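Local structure of exotoxin 3 (Staphylococcus aureus, 2Z8L) at residues 23-28 with 147-152; 107-112 with 131-136; 113-118 with 203-208; 166-171 with 178-183. The protein binds the sialylated glycan sialyl Lewis X through its beta-grasp domain, as a superantigen-like member of the staphylococcal and streptococcal toxin family. One frame throughout, in Å; residues are numbered along the deposited sequence.

Interaction 1 of 4, residues 23-28 with 147-152. Unlike the reference sequence in segment 23-28: Gly27 (reference Arg).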
# COMPACT_ATOMS: atom_id res chain seq x y z
N ASP A 23 -13.92 6.28 -3.61
CA ASP A 23 -13.65 7.41 -2.75
C ASP A 23 -12.56 7.03 -1.74
O ASP A 23 -11.75 7.88 -1.36
CB ASP A 23 -14.93 7.92 -2.07
CG ASP A 23 -15.92 8.59 -3.06
OD1 ASP A 23 -15.56 8.80 -4.27
OD2 ASP A 23 -17.08 8.87 -2.66
N TYR A 24 -12.53 5.76 -1.33
CA TYR A 24 -11.45 5.24 -0.45
C TYR A 24 -10.08 5.46 -1.09
O TYR A 24 -9.19 6.02 -0.48
CB TYR A 24 -11.62 3.76 -0.13
CG TYR A 24 -10.54 3.16 0.72
CD1 TYR A 24 -10.51 3.35 2.09
CD2 TYR A 24 -9.54 2.40 0.18
CE1 TYR A 24 -9.50 2.78 2.87
CE2 TYR A 24 -8.57 1.82 0.96
CZ TYR A 24 -8.55 2.05 2.31
OH TYR A 24 -7.60 1.48 3.12
N TYR A 25 -9.94 5.06 -2.35
CA TYR A 25 -8.67 5.13 -3.02
C TYR A 25 -8.34 6.47 -3.61
O TYR A 25 -7.24 6.67 -4.11
CB TYR A 25 -8.58 4.03 -4.09
CG TYR A 25 -8.36 2.65 -3.56
CD1 TYR A 25 -7.13 2.29 -3.01
CD2 TYR A 25 -9.37 1.75 -3.49
CE1 TYR A 25 -6.85 1.02 -2.53
CE2 TYR A 25 -9.10 0.44 -3.03
CZ TYR A 25 -7.86 0.10 -2.52
OH TYR A 25 -7.61 -1.18 -2.04
N SER A 26 -9.28 7.43 -3.50
CA SER A 26 -9.12 8.82 -3.94
C SER A 26 -8.83 9.72 -2.78
O SER A 26 -8.65 10.94 -2.95
CB SER A 26 -10.42 9.33 -4.59
OG SER A 26 -10.74 8.56 -5.70
N GLY A 27 -8.79 9.13 -1.58
CA GLY A 27 -8.68 9.88 -0.37
C GLY A 27 -7.26 10.08 0.09
O GLY A 27 -6.29 9.67 -0.54
N ALA A 28 -7.14 10.73 1.24
CA ALA A 28 -5.86 11.10 1.74
C ALA A 28 -5.07 9.92 2.31
O ALA A 28 -5.61 8.92 2.81
CB ALA A 28 -6.03 12.19 2.82
N LYS A 147 -1.37 3.47 -3.95
CA LYS A 147 -0.83 4.42 -4.90
C LYS A 147 -1.14 4.06 -6.38
O LYS A 147 -1.37 4.97 -7.21
CB LYS A 147 0.63 4.56 -4.66
CG LYS A 147 0.86 5.27 -3.36
CD LYS A 147 2.27 5.66 -3.21
CE LYS A 147 2.41 6.81 -2.16
NZ LYS A 147 3.84 6.93 -1.65
N LEU A 148 -1.05 2.78 -6.74
CA LEU A 148 -1.34 2.41 -8.13
C LEU A 148 -2.80 2.59 -8.45
O LEU A 148 -3.13 3.12 -9.50
CB LEU A 148 -0.92 0.98 -8.36
CG LEU A 148 0.59 0.61 -8.33
CD1 LEU A 148 0.81 -0.89 -8.34
CD2 LEU A 148 1.39 1.31 -9.46
N ARG A 149 -3.72 2.21 -7.55
CA ARG A 149 -5.16 2.52 -7.80
C ARG A 149 -5.43 4.01 -7.88
O ARG A 149 -6.17 4.44 -8.77
CB ARG A 149 -6.11 1.90 -6.76
CG ARG A 149 -6.01 0.36 -6.70
CD ARG A 149 -7.21 -0.21 -6.04
NE ARG A 149 -6.93 -1.48 -5.45
CZ ARG A 149 -7.83 -2.39 -5.12
NH1 ARG A 149 -9.11 -2.19 -5.38
NH2 ARG A 149 -7.41 -3.50 -4.52
N GLN A 150 -4.86 4.80 -6.97
CA GLN A 150 -5.08 6.23 -7.02
C GLN A 150 -4.62 6.82 -8.37
O GLN A 150 -5.30 7.64 -8.94
CB GLN A 150 -4.40 6.90 -5.84
CG GLN A 150 -4.79 8.36 -5.69
CD GLN A 150 -4.55 8.90 -4.30
OE1 GLN A 150 -3.48 9.46 -4.04
NE2 GLN A 150 -5.55 8.75 -3.40
N TYR A 151 -3.48 6.36 -8.87
CA TYR A 151 -2.95 6.81 -10.17
C TYR A 151 -3.93 6.42 -11.30
O TYR A 151 -4.21 7.19 -12.20
CB TYR A 151 -1.62 6.19 -10.44
CG TYR A 151 -1.03 6.51 -11.77
CD1 TYR A 151 -0.37 7.70 -11.96
CD2 TYR A 151 -1.13 5.63 -12.82
CE1 TYR A 151 0.14 8.03 -13.21
CE2 TYR A 151 -0.62 5.93 -14.07
CZ TYR A 151 0.02 7.13 -14.26
OH TYR A 151 0.53 7.42 -15.50
N LEU A 152 -4.46 5.20 -11.23
CA LEU A 152 -5.40 4.74 -12.26
C LEU A 152 -6.76 5.45 -12.22
O LEU A 152 -7.42 5.64 -13.25
CB LEU A 152 -5.57 3.21 -12.18
CG LEU A 152 -4.34 2.36 -12.45
CD1 LEU A 152 -4.66 0.91 -12.11
CD2 LEU A 152 -3.87 2.54 -13.91
O HOH W 1 -3.42 9.95 -1.08
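Tyr25 and Arg149 lie flat against each other: the ring and the guanidinium plane are only 12° apart, and Arg149 CD sits over the ring centre, 3.5 Å from the Tyr25 centroid, as a CH-pi contact. Farther along, Tyr25 OH lies over one face of the guanidinium, 3.3 Å from Arg149 CZ, at angles too poor for a hydrogen bond to NE or NH2. Beside this pair Gln150 spends its amide nitrogen twice. NE2 donates to Tyr25 O at 2.8 Å, from above that carbonyl's plane, and to Gly27 O at 3.1 Å, there in plane on a lone pair. CG anti to the backbone N (chi1 -170°) and an extended chain carry the amide outward from helix 141-155 to these carbonyls. A water donating to both Gly27 O and Gln150 OE1 closes the bridge. In the next shell Tyr24 CD2 covers the other face of the Tyr25 ring, and Asp145 holds both groups, OD1 in a salt bridge to Arg149 NE and OD2 hydrogen-bonded to Tyr25 OH. The arrangement joins helix 18-25 and the residues that follow it to helix 141-155, which packs on the beta-grasp sheet: an N-terminal helix docked on the C-terminal domain in the two-domain superantigen fold.

Interaction 2 of 4, residues 107-112 with 131-136. Unlike the reference sequence in segment 107-112: Asn111 (reference Ser). Unlike the reference sequence in segment 131-136: His132 (reference Tyr).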
# COMPACT_ATOMS: atom_id res chain seq x y z
N TYR A 107 19.63 9.39 -3.68
CA TYR A 107 19.42 10.74 -4.23
C TYR A 107 18.37 10.73 -5.28
O TYR A 107 18.02 11.80 -5.76
CB TYR A 107 20.71 11.33 -4.72
CG TYR A 107 21.52 10.46 -5.62
CD1 TYR A 107 22.67 9.86 -5.14
CD2 TYR A 107 21.19 10.30 -6.95
CE1 TYR A 107 23.44 9.10 -5.95
CE2 TYR A 107 21.98 9.54 -7.78
CZ TYR A 107 23.08 8.92 -7.25
OH TYR A 107 23.90 8.15 -8.04
N ASP A 108 17.90 9.55 -5.66
CA ASP A 108 16.76 9.47 -6.55
C ASP A 108 16.09 8.12 -6.30
O ASP A 108 16.42 7.38 -5.37
CB ASP A 108 17.19 9.62 -8.02
CG ASP A 108 16.13 10.34 -8.90
OD1 ASP A 108 14.95 10.45 -8.47
OD2 ASP A 108 16.51 10.87 -10.00
N TYR A 109 15.11 7.80 -7.10
CA TYR A 109 14.43 6.51 -6.98
C TYR A 109 15.38 5.33 -7.21
O TYR A 109 16.34 5.41 -8.00
CB TYR A 109 13.24 6.41 -7.92
CG TYR A 109 13.50 6.85 -9.29
CD1 TYR A 109 14.08 6.03 -10.22
CD2 TYR A 109 13.17 8.12 -9.66
CE1 TYR A 109 14.30 6.49 -11.56
CE2 TYR A 109 13.34 8.59 -10.99
CZ TYR A 109 13.95 7.77 -11.91
OH TYR A 109 14.14 8.27 -13.20
N LEU A 110 15.13 4.23 -6.53
CA LEU A 110 16.02 3.09 -6.65
C LEU A 110 15.58 2.04 -7.62
O LEU A 110 16.35 1.11 -7.91
CB LEU A 110 16.36 2.50 -5.27
CG LEU A 110 15.28 2.18 -4.31
CD1 LEU A 110 14.27 1.09 -4.83
CD2 LEU A 110 15.83 1.75 -2.92
N ASN A 111 14.38 2.18 -8.17
CA ASN A 111 13.90 1.27 -9.21
C ASN A 111 12.76 1.99 -9.94
O ASN A 111 12.05 2.77 -9.34
CB ASN A 111 13.41 -0.03 -8.51
CG ASN A 111 13.12 -1.18 -9.44
OD1 ASN A 111 13.50 -1.20 -10.61
ND2 ASN A 111 12.47 -2.23 -8.87
N ALA A 112 12.61 1.70 -11.23
CA ALA A 112 11.59 2.36 -12.08
C ALA A 112 10.94 1.29 -12.97
O ALA A 112 11.03 1.36 -14.20
CB ALA A 112 12.19 3.45 -12.91
N ARG A 131 5.91 4.37 -16.07
CA ARG A 131 6.88 3.91 -15.03
C ARG A 131 6.27 4.18 -13.69
O ARG A 131 5.53 5.15 -13.53
CB ARG A 131 8.18 4.70 -15.12
CG ARG A 131 8.90 4.53 -16.36
CD ARG A 131 9.57 3.22 -16.40
NE ARG A 131 10.45 3.12 -17.56
CZ ARG A 131 11.39 2.19 -17.73
NH1 ARG A 131 11.63 1.27 -16.80
NH2 ARG A 131 12.12 2.19 -18.83
N HIS A 132 6.61 3.37 -12.70
CA HIS A 132 6.25 3.69 -11.35
C HIS A 132 7.56 3.70 -10.59
O HIS A 132 8.23 2.68 -10.47
CB HIS A 132 5.34 2.64 -10.76
CG HIS A 132 4.93 2.92 -9.35
ND1 HIS A 132 4.03 3.90 -9.04
CD2 HIS A 132 5.32 2.36 -8.18
CE1 HIS A 132 3.86 3.92 -7.73
NE2 HIS A 132 4.62 2.99 -7.18
N TYR A 133 7.87 4.84 -10.04
CA TYR A 133 9.13 5.02 -9.33
C TYR A 133 9.02 4.54 -7.89
O TYR A 133 8.13 4.95 -7.12
CB TYR A 133 9.52 6.47 -9.40
CG TYR A 133 9.64 6.95 -10.81
CD1 TYR A 133 10.64 6.48 -11.64
CD2 TYR A 133 8.71 7.84 -11.36
CE1 TYR A 133 10.78 6.88 -12.95
CE2 TYR A 133 8.84 8.26 -12.69
CZ TYR A 133 9.89 7.77 -13.48
OH TYR A 133 10.04 8.19 -14.80
N ILE A 134 10.03 3.74 -7.47
CA ILE A 134 10.10 3.13 -6.18
C ILE A 134 11.26 3.76 -5.43
O ILE A 134 12.37 3.80 -5.95
CB ILE A 134 10.40 1.59 -6.32
CG1 ILE A 134 9.36 0.84 -7.18
CG2 ILE A 134 10.57 0.90 -5.00
CD1 ILE A 134 8.03 0.86 -6.61
N TYR A 135 10.98 4.28 -4.23
CA TYR A 135 11.99 4.95 -3.40
C TYR A 135 12.40 4.15 -2.18
O TYR A 135 13.32 4.59 -1.48
CB TYR A 135 11.48 6.34 -2.97
CG TYR A 135 11.23 7.26 -4.14
CD1 TYR A 135 12.17 8.17 -4.56
CD2 TYR A 135 10.02 7.22 -4.82
CE1 TYR A 135 11.95 9.00 -5.64
CE2 TYR A 135 9.80 8.06 -5.89
CZ TYR A 135 10.77 8.93 -6.29
OH TYR A 135 10.59 9.81 -7.35
N LYS A 136 11.77 3.01 -1.95
CA LYS A 136 11.98 2.26 -0.74
C LYS A 136 12.53 0.87 -0.97
O LYS A 136 12.05 0.17 -1.83
CB LYS A 136 10.67 2.22 0.11
CG LYS A 136 10.44 3.57 0.79
CD LYS A 136 9.12 3.68 1.56
CE LYS A 136 8.84 2.46 2.49
NZ LYS A 136 9.88 2.07 3.56
O HOH W 2 15.03 6.24 -3.20
O HOH W 3 12.70 11.48 -9.20
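Chi1 of 47° places Tyr109 CG between its backbone N and carbonyl carbon, and from there the ring meets Tyr133, whose CG stands anti to the carbonyl carbon (chi1 -57°). Tyr133 CD1 lies over the centre of the Tyr109 ring, but the planes are 31° apart with centroids 4.3 Å from each other, so the pair is oblique. Tyr109 CB in turn rests over one face of the Tyr135 ring, 3.9 Å from its centroid, a CH-pi contact displaced toward the rim. Ala112 CB fills in beside Tyr133, 3.6 Å from its CD1, and Leu110 CD1 reaches Ile134 CG2.

Beneath these side chains the backbones make a single antiparallel bridge, Asn111 with Ile134, in which Ile134 N donates to Asn111 O at 2.9 Å. Ile134 O accepts from Leu110 N at 2.9 Å and weakly from Asn111 N, so two residues oppose one: a classic beta bulge. At the far end Arg131 NH1 donates to Ala112 O at 2.7 Å, nearly along the C=O axis. Asn111 ND2 turns elsewhere, to Gly197 O and Ile200 O.

Two waters span the tyrosine end, one donating to Asp108 O and Tyr135 O, the other lying between Asp108 OD1 and Tyr135 OH. The chemistry is thus that of a surface contact: a few direct backbone bonds set the register, while aromatic carbon and bridging water join the two segments around Tyr109 and Tyr135.

Interaction 3 of 4, residues 113-118 with 203-208. Unlike the reference sequence in segment 113-118: Lys114 (reference Arg). Unlike the reference sequence in segment 203-208: Met203 (reference Ile).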
# COMPACT_ATOMS: atom_id res chain seq x y z
N PRO A 113 10.28 0.34 -12.34
CA PRO A 113 9.62 -0.72 -13.14
C PRO A 113 8.59 -0.12 -14.11
O PRO A 113 7.92 0.83 -13.77
CB PRO A 113 8.93 -1.60 -12.10
CG PRO A 113 8.80 -0.70 -10.85
CD PRO A 113 10.01 0.19 -10.90
N LYS A 114 8.48 -0.71 -15.27
CA LYS A 114 7.37 -0.37 -16.16
C LYS A 114 6.02 -0.74 -15.54
O LYS A 114 5.89 -1.77 -14.88
CB LYS A 114 7.55 -1.13 -17.47
CG LYS A 114 8.67 -0.55 -18.31
CD LYS A 114 8.75 -1.11 -19.68
CE LYS A 114 10.10 -0.89 -20.27
NZ LYS A 114 10.24 -1.35 -21.70
N PHE A 115 5.00 0.10 -15.76
CA PHE A 115 3.63 -0.16 -15.38
C PHE A 115 2.84 -0.22 -16.68
O PHE A 115 2.68 0.82 -17.30
CB PHE A 115 3.11 0.98 -14.49
CG PHE A 115 1.79 0.76 -13.87
CD1 PHE A 115 1.21 -0.49 -13.75
CD2 PHE A 115 1.14 1.83 -13.31
CE1 PHE A 115 -0.02 -0.65 -13.10
CE2 PHE A 115 -0.08 1.67 -12.72
CZ PHE A 115 -0.65 0.44 -12.60
N VAL A 116 2.47 -1.43 -17.09
CA VAL A 116 1.84 -1.65 -18.43
C VAL A 116 0.33 -1.71 -18.17
O VAL A 116 -0.15 -2.62 -17.51
CB VAL A 116 2.32 -2.95 -19.10
CG1 VAL A 116 1.72 -3.13 -20.44
CG2 VAL A 116 3.86 -2.95 -19.30
N ILE A 117 -0.38 -0.71 -18.65
CA ILE A 117 -1.77 -0.54 -18.39
C ILE A 117 -2.55 -0.84 -19.67
O ILE A 117 -2.42 -0.11 -20.66
CB ILE A 117 -2.04 0.86 -17.94
CG1 ILE A 117 -1.22 1.16 -16.68
CG2 ILE A 117 -3.55 1.09 -17.70
CD1 ILE A 117 -0.99 2.60 -16.47
N LYS A 118 -3.35 -1.89 -19.61
CA LYS A 118 -4.16 -2.30 -20.77
C LYS A 118 -5.56 -1.83 -20.49
O LYS A 118 -6.22 -2.42 -19.63
CB LYS A 118 -4.12 -3.81 -20.95
CG LYS A 118 -2.74 -4.26 -21.41
CD LYS A 118 -2.73 -5.65 -21.98
CE LYS A 118 -1.42 -5.92 -22.76
NZ LYS A 118 -1.58 -6.96 -23.87
N MET A 203 4.91 -4.06 -13.48
CA MET A 203 3.58 -4.13 -12.95
C MET A 203 2.64 -4.04 -14.13
O MET A 203 2.98 -3.43 -15.16
CB MET A 203 3.36 -3.00 -11.98
CG MET A 203 4.42 -3.09 -10.91
SD MET A 203 4.31 -1.88 -9.68
CE MET A 203 4.46 -0.46 -10.68
N GLU A 204 1.53 -4.75 -14.01
CA GLU A 204 0.53 -4.80 -15.09
C GLU A 204 -0.82 -4.47 -14.53
O GLU A 204 -1.08 -4.72 -13.36
CB GLU A 204 0.54 -6.18 -15.70
CG GLU A 204 1.88 -6.70 -16.09
CD GLU A 204 1.83 -8.12 -16.59
OE1 GLU A 204 0.88 -8.88 -16.25
OE2 GLU A 204 2.78 -8.49 -17.34
N ALA A 205 -1.66 -3.80 -15.30
CA ALA A 205 -3.04 -3.56 -14.90
C ALA A 205 -3.89 -3.75 -16.13
O ALA A 205 -3.49 -3.39 -17.24
CB ALA A 205 -3.24 -2.21 -14.40
N ASN A 206 -5.01 -4.43 -15.95
CA ASN A 206 -6.02 -4.57 -17.01
C ASN A 206 -7.26 -3.85 -16.46
O ASN A 206 -7.72 -4.19 -15.35
CB ASN A 206 -6.27 -6.07 -17.33
CG ASN A 206 -5.06 -6.74 -18.05
OD1 ASN A 206 -3.96 -6.91 -17.50
ND2 ASN A 206 -5.27 -7.12 -19.31
N ILE A 207 -7.69 -2.76 -17.12
CA ILE A 207 -8.72 -1.82 -16.64
C ILE A 207 -9.89 -1.82 -17.65
O ILE A 207 -9.65 -1.74 -18.88
CB ILE A 207 -8.29 -0.32 -16.73
CG1 ILE A 207 -7.09 0.08 -15.94
CG2 ILE A 207 -9.50 0.66 -16.37
CD1 ILE A 207 -6.97 1.58 -15.99
N ARG A 208 -11.13 -1.83 -17.15
CA ARG A 208 -12.33 -1.80 -18.02
C ARG A 208 -12.54 -0.42 -18.63
O ARG A 208 -13.34 -0.20 -19.55
CB ARG A 208 -13.58 -2.23 -17.24
CG ARG A 208 -13.66 -3.71 -16.86
CD ARG A 208 -14.52 -4.48 -17.84
NE ARG A 208 -14.57 -5.93 -17.58
CZ ARG A 208 -14.92 -6.85 -18.49
NH1 ARG A 208 -15.23 -6.50 -19.75
NH2 ARG A 208 -14.94 -8.14 -18.16
OXT ARG A 208 -11.89 0.55 -18.22
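Five backbone hydrogen bonds zip strand 114-118 to strand 203-207. Met203 N donates to Lys114 O, and Met203 O receives Val116 N at 2.8 Å; Ala205 N then donates to Val116 O, and Ala205 O receives Lys118 N with the N-H pointing almost straight at it (179°). Ile207 N to Lys118 O, at 2.9 Å, completes the ladder. Met203, Val116, Ala205 and Lys118 each bond to two residues of the other strand, one on either side of the bridge partner, the signature of parallel pairing, and the short axes agree, diverging by only 13° at a closest approach of 4.6 Å. CA-H...O contacts fill the intervals, for example Phe115 CA to Met203 O at 3.3 Å.

On the face carrying Phe115, Ile117, Met203 and Ala205 the contact is apolar. Phe115 CG is anti to the backbone N (chi1 -172°), which lays the ring across toward the neighbouring strand: CD1 comes within 3.7 Å of Met203 CB, CE1 within 3.8 Å of Ala205 CB, and Met203 O lies at the ring edge in its plane. Ile117 CG1 covers one face of that ring, while Ile117 CG2 touches Ile207 CD1 at 3.9 Å. The other face is polar at its rim, with Lys118 and Asn206 side by side and Asn206 ND2 against the aliphatic Lys118 CB and CD.

Leu148 and Leu152 of helix 141-155 pack onto the apolar face. Strand 200-207 is the middle of the five, and its pairing with 114-121 is the parallel one in an otherwise antiparallel order, as in the beta-grasp fold with its covering helix.

Interaction 4 of 4, residues 166-171 with 178-183. Unlike the reference sequence in segment 166-171: Ile171 (reference Thr). With SIA (N-acetyl-alpha-neuraminic acid), chain B; GAL (beta-D-galactopyranose), chain C; FUC (alpha-L-fucopyranose), chain D.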
# COMPACT_ATOMS: atom_id res chain seq x y z
N SER A 166 -11.06 -7.00 -13.37
CA SER A 166 -9.88 -6.14 -13.52
C SER A 166 -8.90 -6.44 -12.38
O SER A 166 -9.31 -6.62 -11.23
CB SER A 166 -10.29 -4.63 -13.46
OG SER A 166 -10.98 -4.25 -14.65
N LYS A 167 -7.61 -6.40 -12.67
CA LYS A 167 -6.59 -6.65 -11.63
C LYS A 167 -5.30 -5.87 -11.92
O LYS A 167 -5.04 -5.48 -13.06
CB LYS A 167 -6.16 -8.12 -11.52
CG LYS A 167 -7.23 -9.17 -11.32
CD LYS A 167 -6.74 -10.55 -11.73
CE LYS A 167 -7.81 -11.70 -11.54
NZ LYS A 167 -9.22 -11.25 -11.72
N ILE A 168 -4.52 -5.67 -10.86
CA ILE A 168 -3.13 -5.24 -10.94
C ILE A 168 -2.27 -6.45 -10.56
O ILE A 168 -2.66 -7.22 -9.67
CB ILE A 168 -2.86 -4.07 -9.98
CG1 ILE A 168 -3.59 -2.82 -10.40
CG2 ILE A 168 -1.34 -3.79 -9.93
CD1 ILE A 168 -3.57 -1.81 -9.26
N LYS A 169 -1.18 -6.67 -11.27
CA LYS A 169 -0.22 -7.74 -10.97
C LYS A 169 1.15 -7.08 -10.85
O LYS A 169 1.58 -6.36 -11.75
CB LYS A 169 -0.24 -8.79 -12.03
CG LYS A 169 0.62 -9.97 -11.81
CD LYS A 169 0.36 -11.01 -12.86
CE LYS A 169 1.57 -11.87 -13.11
NZ LYS A 169 1.30 -12.98 -14.06
N VAL A 170 1.82 -7.29 -9.73
CA VAL A 170 3.21 -6.85 -9.51
C VAL A 170 4.11 -8.07 -9.66
O VAL A 170 3.89 -9.08 -8.98
CB VAL A 170 3.37 -6.28 -8.09
CG1 VAL A 170 4.82 -5.96 -7.80
CG2 VAL A 170 2.43 -5.03 -7.88
N ILE A 171 5.06 -8.02 -10.58
CA ILE A 171 5.86 -9.16 -10.94
C ILE A 171 7.30 -8.89 -10.50
O ILE A 171 7.87 -7.80 -10.76
CB ILE A 171 5.82 -9.42 -12.45
CG1 ILE A 171 4.38 -9.61 -12.92
CG2 ILE A 171 6.72 -10.66 -12.77
CD1 ILE A 171 4.15 -9.39 -14.47
N TYR A 178 2.35 -10.71 -7.21
CA TYR A 178 1.30 -10.34 -6.27
C TYR A 178 0.13 -9.74 -7.06
O TYR A 178 0.36 -8.90 -7.92
CB TYR A 178 1.84 -9.35 -5.28
CG TYR A 178 3.07 -9.90 -4.56
CD1 TYR A 178 2.95 -10.61 -3.41
CD2 TYR A 178 4.33 -9.68 -5.07
CE1 TYR A 178 4.05 -11.09 -2.74
CE2 TYR A 178 5.46 -10.18 -4.44
CZ TYR A 178 5.30 -10.89 -3.27
OH TYR A 178 6.42 -11.36 -2.61
N THR A 179 -1.09 -10.11 -6.71
CA THR A 179 -2.27 -9.74 -7.47
C THR A 179 -3.20 -8.93 -6.57
O THR A 179 -3.46 -9.34 -5.42
CB THR A 179 -3.08 -10.96 -7.93
OG1 THR A 179 -2.24 -11.78 -8.71
CG2 THR A 179 -4.24 -10.52 -8.83
N PHE A 180 -3.69 -7.83 -7.13
CA PHE A 180 -4.70 -6.92 -6.48
C PHE A 180 -5.94 -6.95 -7.29
O PHE A 180 -5.96 -6.46 -8.42
CB PHE A 180 -4.24 -5.44 -6.30
CG PHE A 180 -2.87 -5.30 -5.66
CD1 PHE A 180 -2.55 -6.04 -4.58
CD2 PHE A 180 -1.98 -4.32 -6.11
CE1 PHE A 180 -1.28 -5.91 -3.97
CE2 PHE A 180 -0.75 -4.16 -5.52
CZ PHE A 180 -0.42 -4.98 -4.43
N GLU A 181 -7.00 -7.60 -6.79
CA GLU A 181 -8.27 -7.63 -7.51
C GLU A 181 -8.95 -6.28 -7.34
O GLU A 181 -9.25 -5.84 -6.20
CB GLU A 181 -9.18 -8.70 -6.95
CG GLU A 181 -8.68 -10.12 -7.02
CD GLU A 181 -9.70 -11.06 -6.31
OE1 GLU A 181 -10.73 -11.34 -6.94
OE2 GLU A 181 -9.52 -11.46 -5.12
N LEU A 182 -9.29 -5.61 -8.45
CA LEU A 182 -9.81 -4.22 -8.36
C LEU A 182 -11.28 -4.09 -8.00
O LEU A 182 -11.73 -2.97 -7.72
CB LEU A 182 -9.51 -3.46 -9.64
CG LEU A 182 -8.03 -3.38 -9.97
CD1 LEU A 182 -7.78 -2.71 -11.26
CD2 LEU A 182 -7.23 -2.67 -8.85
N ASN A 183 -12.02 -5.20 -7.95
CA ASN A 183 -13.44 -5.11 -7.60
C ASN A 183 -13.70 -5.02 -6.11
O ASN A 183 -14.89 -4.96 -5.68
CB ASN A 183 -14.24 -6.24 -8.23
CG ASN A 183 -13.91 -7.62 -7.69
OD1 ASN A 183 -13.07 -7.82 -6.83
ND2 ASN A 183 -14.61 -8.60 -8.24
C1 SIA B . -1.32 -13.56 -5.65
C2 SIA B . -1.21 -14.82 -4.77
C3 SIA B . -0.42 -15.93 -5.46
C4 SIA B . 1.06 -15.59 -5.54
C5 SIA B . 1.65 -15.23 -4.16
C6 SIA B . 0.78 -14.11 -3.57
C7 SIA B . 1.16 -13.64 -2.17
C8 SIA B . 0.08 -12.71 -1.59
C9 SIA B . 0.49 -11.95 -0.35
C10 SIA B . 4.07 -15.20 -3.72
C11 SIA B . 5.39 -14.56 -4.05
N5 SIA B . 3.01 -14.74 -4.37
O1A SIA B . -1.32 -12.48 -5.03
O1B SIA B . -1.45 -13.63 -6.90
O4 SIA B . 1.79 -16.70 -6.17
O6 SIA B . -0.57 -14.60 -3.51
O7 SIA B . 1.23 -14.76 -1.28
O8 SIA B . -0.26 -11.80 -2.66
O9 SIA B . -0.57 -11.16 0.21
O10 SIA B . 3.93 -16.08 -2.87
C1 GAL C . -4.94 -14.25 -1.89
C2 GAL C . -4.14 -15.27 -2.68
C3 GAL C . -3.40 -14.50 -3.77
C4 GAL C . -4.41 -13.74 -4.64
C5 GAL C . -5.28 -12.81 -3.78
C6 GAL C . -6.33 -12.08 -4.59
O2 GAL C . -3.21 -15.87 -1.78
O3 GAL C . -2.54 -15.34 -4.56
O4 GAL C . -5.22 -14.68 -5.29
O5 GAL C . -5.89 -13.59 -2.73
O6 GAL C . -7.21 -11.29 -3.80
C1 FUC D . -9.28 -14.99 -0.64
C2 FUC D . -10.30 -14.13 -1.41
C3 FUC D . -9.79 -13.81 -2.80
C4 FUC D . -9.35 -15.08 -3.51
C5 FUC D . -8.38 -15.87 -2.63
C6 FUC D . -7.87 -17.16 -3.24
O2 FUC D . -10.60 -12.93 -0.72
O3 FUC D . -10.81 -13.10 -3.52
O4 FUC D . -10.52 -15.84 -3.69
O5 FUC D . -8.96 -16.15 -1.37
O HOH W 4 -11.52 -7.54 -9.90
O HOH W 5 -11.13 -10.46 -9.46
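The antiparallel hairpin of strands 167-172 and 177-181 forms one edge of the beta-grasp sheet and carries part of the glycan pocket. Its ladder is regular: Ile168 and Phe180 exchange two backbone bonds, Phe180 N to Ile168 O being 2.8 Å long, Val170 and Tyr178 exchange two more, and Leu182 N to Ser166 O extends the pairing past the strand end.

Ile168, Phe180 and Leu182 pack beside helix 141-155, and Val170 CG2 adds to Phe180 CE2. Ile168 CG2 meets Phe180 CD2 at 3.9 Å, and its CD1 reaches Leu182 CD2 at 3.8 Å, these two side chains crossing at about a right angle.

Across the sheet from Phe180, Thr179 holds the sialic acid carboxylate with two groups, its backbone N donating to O1A at 2.9 Å and its OG1 donating to O1B at 2.7 Å. OG1 is beside the backbone N (chi1 -58°), which aims both donors at one carboxylate and turns CG2 back against Lys167 CD. Tyr178 offers its ring edge to the sialic acid O8. Glu181 OE2 accepts from galactose O6 at 2.7 Å and from fucose O3 at 2.6 Å, while OE1 takes a bond from a water that also accepts from Lys167 NZ, itself hydrogen-bonded to Asp165 O. Arg190 and Gln187 add further bonds to the glycan.

Two neutral donors of Thr179 thus hold the sialic acid carboxylate, while Glu181 OE2 ties galactose and fucose to the same strand, consistent with recognition of the branched glycan.

Interactions 3 and 4 share one five-stranded sheet, their centres 9 Å apart: strand 200-207 of the first neighbours strand 167-172 of the second, bonded through Glu204 N to Lys169 O. Helix 141-155 ties in interaction 1, its centre 15 Å from that of interaction 3 and 14 Å from that of interaction 4, by setting Leu148 and Leu152 on that sheet. Interaction 2 lies at the end of the sheet, in the loops leading into 114-121 and out of 124-131, where His132 meets both Pro113 and Leu148. Along the chain interaction 2 is nested within interaction 1, interaction 4 within interaction 3, and interactions 1 and 3 cross. The glycan-binding hairpin therefore belongs to a sheet closed by distant segments.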